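Local coordinates for protein beta-L-arabinobiosidase (PDB 5MQR) that probably hydrolyses glycosidic linkages of complex plant pectin as a beta-L-arabinobiosidase of a gut bacterium, and may also act as an exo-alpha-sialidase, at residues R58-H63 with P436-V441. Sequence-based numbering, arbitrary orientation.
Sequences RANREH and PVWAPV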
loop_
_atom_site.group_PDB
_atom_site.type_symbol
_atom_site.label_atom_id
_atom_site.label_comp_id
_atom_site.label_asym_id
_atom_site.label_seq_id
_atom_site.Cartn_x
_atom_site.Cartn_y
_atom_site.Cartn_z
ATOM N N ARG A 58 -35.697 -3.299 0.158
ATOM C CA ARG A 58 -36.211 -1.992 0.546
ATOM C C ARG A 58 -37.640 -2.170 0.992
ATOM O O ARG A 58 -38.527 -2.388 0.167
ATOM C CB ARG A 58 -36.152 -0.994 -0.627
ATOM C CG ARG A 58 -36.564 0.434 -0.281
ATOM C CD ARG A 58 -36.690 1.316 -1.512
ATOM N NE ARG A 58 -36.922 2.705 -1.069
ATOM C CZ ARG A 58 -38.080 3.175 -0.606
ATOM N NH1 ARG A 58 -39.157 2.391 -0.571
ATOM N NH2 ARG A 58 -38.169 4.442 -0.183
ATOM N N ALA A 59 -37.862 -2.075 2.297
ATOM C CA ALA A 59 -39.202 -2.296 2.881
ATOM C C ALA A 59 -40.231 -1.343 2.292
ATOM O O ALA A 59 -39.942 -0.159 2.110
ATOM C CB ALA A 59 -39.166 -2.138 4.394
ATOM N N ASN A 60 -41.419 -1.858 1.999
ATOM C CA ASN A 60 -42.526 -1.018 1.527
ATOM C C ASN A 60 -43.845 -1.673 1.836
ATOM O O ASN A 60 -44.255 -2.596 1.137
ATOM C CB ASN A 60 -42.396 -0.785 0.021
ATOM C CG ASN A 60 -43.205 0.406 -0.476
ATOM O OD1 ASN A 60 -44.350 0.655 -0.055
ATOM N ND2 ASN A 60 -42.612 1.148 -1.400
ATOM N N ARG A 61 -44.522 -1.180 2.869
ATOM C CA ARG A 61 -45.832 -1.701 3.272
ATOM C C ARG A 61 -46.946 -1.396 2.266
ATOM O O ARG A 61 -47.861 -2.203 2.074
ATOM C CB ARG A 61 -46.222 -1.141 4.638
ATOM C CG ARG A 61 -47.546 -1.685 5.197
ATOM C CD ARG A 61 -47.872 -1.002 6.514
ATOM N NE ARG A 61 -46.763 -1.142 7.451
ATOM C CZ ARG A 61 -46.429 -0.285 8.416
ATOM N NH1 ARG A 61 -47.101 0.836 8.636
ATOM N NH2 ARG A 61 -45.370 -0.563 9.184
ATOM N N GLU A 62 -46.854 -0.229 1.647
ATOM C CA GLU A 62 -47.903 0.293 0.793
ATOM C C GLU A 62 -47.879 -0.368 -0.566
ATOM O O GLU A 62 -48.906 -0.448 -1.197
ATOM C CB GLU A 62 -47.792 1.817 0.651
ATOM C CG GLU A 62 -48.098 2.572 1.946
ATOM C CD GLU A 62 -46.936 2.666 2.952
ATOM O OE1 GLU A 62 -45.774 2.361 2.620
ATOM O OE2 GLU A 62 -47.197 3.055 4.105
ATOM N N HIS A 63 -46.721 -0.850 -0.995
ATOM C CA HIS A 63 -46.556 -1.484 -2.298
ATOM C C HIS A 63 -45.823 -2.820 -2.132
ATOM O O HIS A 63 -44.656 -2.984 -2.576
ATOM C CB HIS A 63 -45.839 -0.522 -3.231
ATOM C CG HIS A 63 -46.549 0.784 -3.360
ATOM N ND1 HIS A 63 -47.617 0.959 -4.203
ATOM C CD2 HIS A 63 -46.395 1.956 -2.698
ATOM C CE1 HIS A 63 -48.071 2.195 -4.085
ATOM N NE2 HIS A 63 -47.346 2.819 -3.179
ATOM N N PRO A 436 -28.777 2.275 -3.197
ATOM C CA PRO A 436 -30.121 1.853 -2.768
ATOM C C PRO A 436 -30.935 1.353 -3.950
ATOM O O PRO A 436 -30.673 1.753 -5.074
ATOM C CB PRO A 436 -30.728 3.145 -2.178
ATOM C CG PRO A 436 -29.563 4.011 -1.862
ATOM C CD PRO A 436 -28.573 3.714 -2.944
ATOM N N VAL A 437 -31.904 0.479 -3.690
ATOM C CA VAL A 437 -32.718 -0.145 -4.764
ATOM C C VAL A 437 -33.397 0.935 -5.626
ATOM O O VAL A 437 -33.434 0.812 -6.851
ATOM C CB VAL A 437 -33.778 -1.151 -4.213
ATOM C CG1 VAL A 437 -34.555 -1.840 -5.354
ATOM C CG2 VAL A 437 -33.102 -2.227 -3.380
ATOM N N TRP A 438 -33.904 1.984 -4.979
ATOM C CA TRP A 438 -34.610 3.081 -5.661
ATOM C C TRP A 438 -33.730 4.290 -5.993
ATOM O O TRP A 438 -34.229 5.305 -6.485
ATOM C CB TRP A 438 -35.841 3.506 -4.849
ATOM C CG TRP A 438 -37.002 2.549 -4.975
ATOM C CD1 TRP A 438 -36.983 1.265 -5.491
ATOM C CD2 TRP A 438 -38.354 2.778 -4.548
ATOM N NE1 TRP A 438 -38.240 0.698 -5.410
ATOM C CE2 TRP A 438 -39.099 1.602 -4.842
ATOM C CE3 TRP A 438 -39.006 3.858 -3.949
ATOM C CZ2 TRP A 438 -40.458 1.489 -4.585
ATOM C CZ3 TRP A 438 -40.378 3.735 -3.681
ATOM C CH2 TRP A 438 -41.079 2.553 -4.003
ATOM N N ALA A 439 -32.423 4.177 -5.736
ATOM C CA ALA A 439 -31.461 5.158 -6.195
ATOM C C ALA A 439 -30.182 4.450 -6.672
ATOM O O ALA A 439 -29.091 4.713 -6.143
ATOM C CB ALA A 439 -31.147 6.166 -5.076
ATOM N N PRO A 440 -30.310 3.577 -7.687
ATOM C CA PRO A 440 -29.217 2.674 -8.036
ATOM C C PRO A 440 -28.109 3.340 -8.822
ATOM O O PRO A 440 -28.341 4.331 -9.528
ATOM C CB PRO A 440 -29.909 1.620 -8.907
ATOM C CG PRO A 440 -30.992 2.374 -9.583
ATOM C CD PRO A 440 -31.470 3.388 -8.581
ATOM N N VAL A 441 -26.905 2.806 -8.672
ATOM C CA VAL A 441 -25.765 3.222 -9.453
ATOM C C VAL A 441 -25.485 2.146 -10.503
ATOM O O VAL A 441 -25.528 0.974 -10.187
ATOM C CB VAL A 441 -24.550 3.419 -8.526
ATOM C CG1 VAL A 441 -23.281 3.671 -9.334
ATOM C CG2 VAL A 441 -24.831 4.551 -7.554
HETATM O O HOH W 1 -33.804 2.611 -2.046
#
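Arg58 lays its flat guanidinium on one face of the Trp438 indole, the planes only 5° apart, with Arg58 CZ 3.5 Å from Trp438 CE3. The extended Arg58 chain, CG anti to the backbone N (chi1 -175°), carries CD over the five-membered ring of Trp438, 3.8 Å from its centroid, adding a CH-pi contact to the off-centre cation-pi stack; the indole is broad enough for both. Arginine suits this place because its flat cation can stack while its N-H groups bond outward: NH2 makes a salt bridge to Asp454, a calcium ligand, and NE weakly reaches a water that accepts a firmer bond from Trp438 N. Asn60 ND2 comes obliquely to Trp438 CH2 at 3.3 Å; its amide suits both ends, ND2 donating to Gly594 O while OD1 accepts from His63 N in an Asx motif. Packing thins toward exposed Val437, whose CG2 lies 4.3 Å from Arg58 CB. An alanine in place of Trp438 would probably leave the guanidinium without its stacking surface and freer to turn. Trp438 sits in the type I beta turn Pro436–Ala439; this cation-pi stack ties together loops that follow the neighbouring parallel strands 52-57 and 431-435 of one mixed sheet, beside a calcium site.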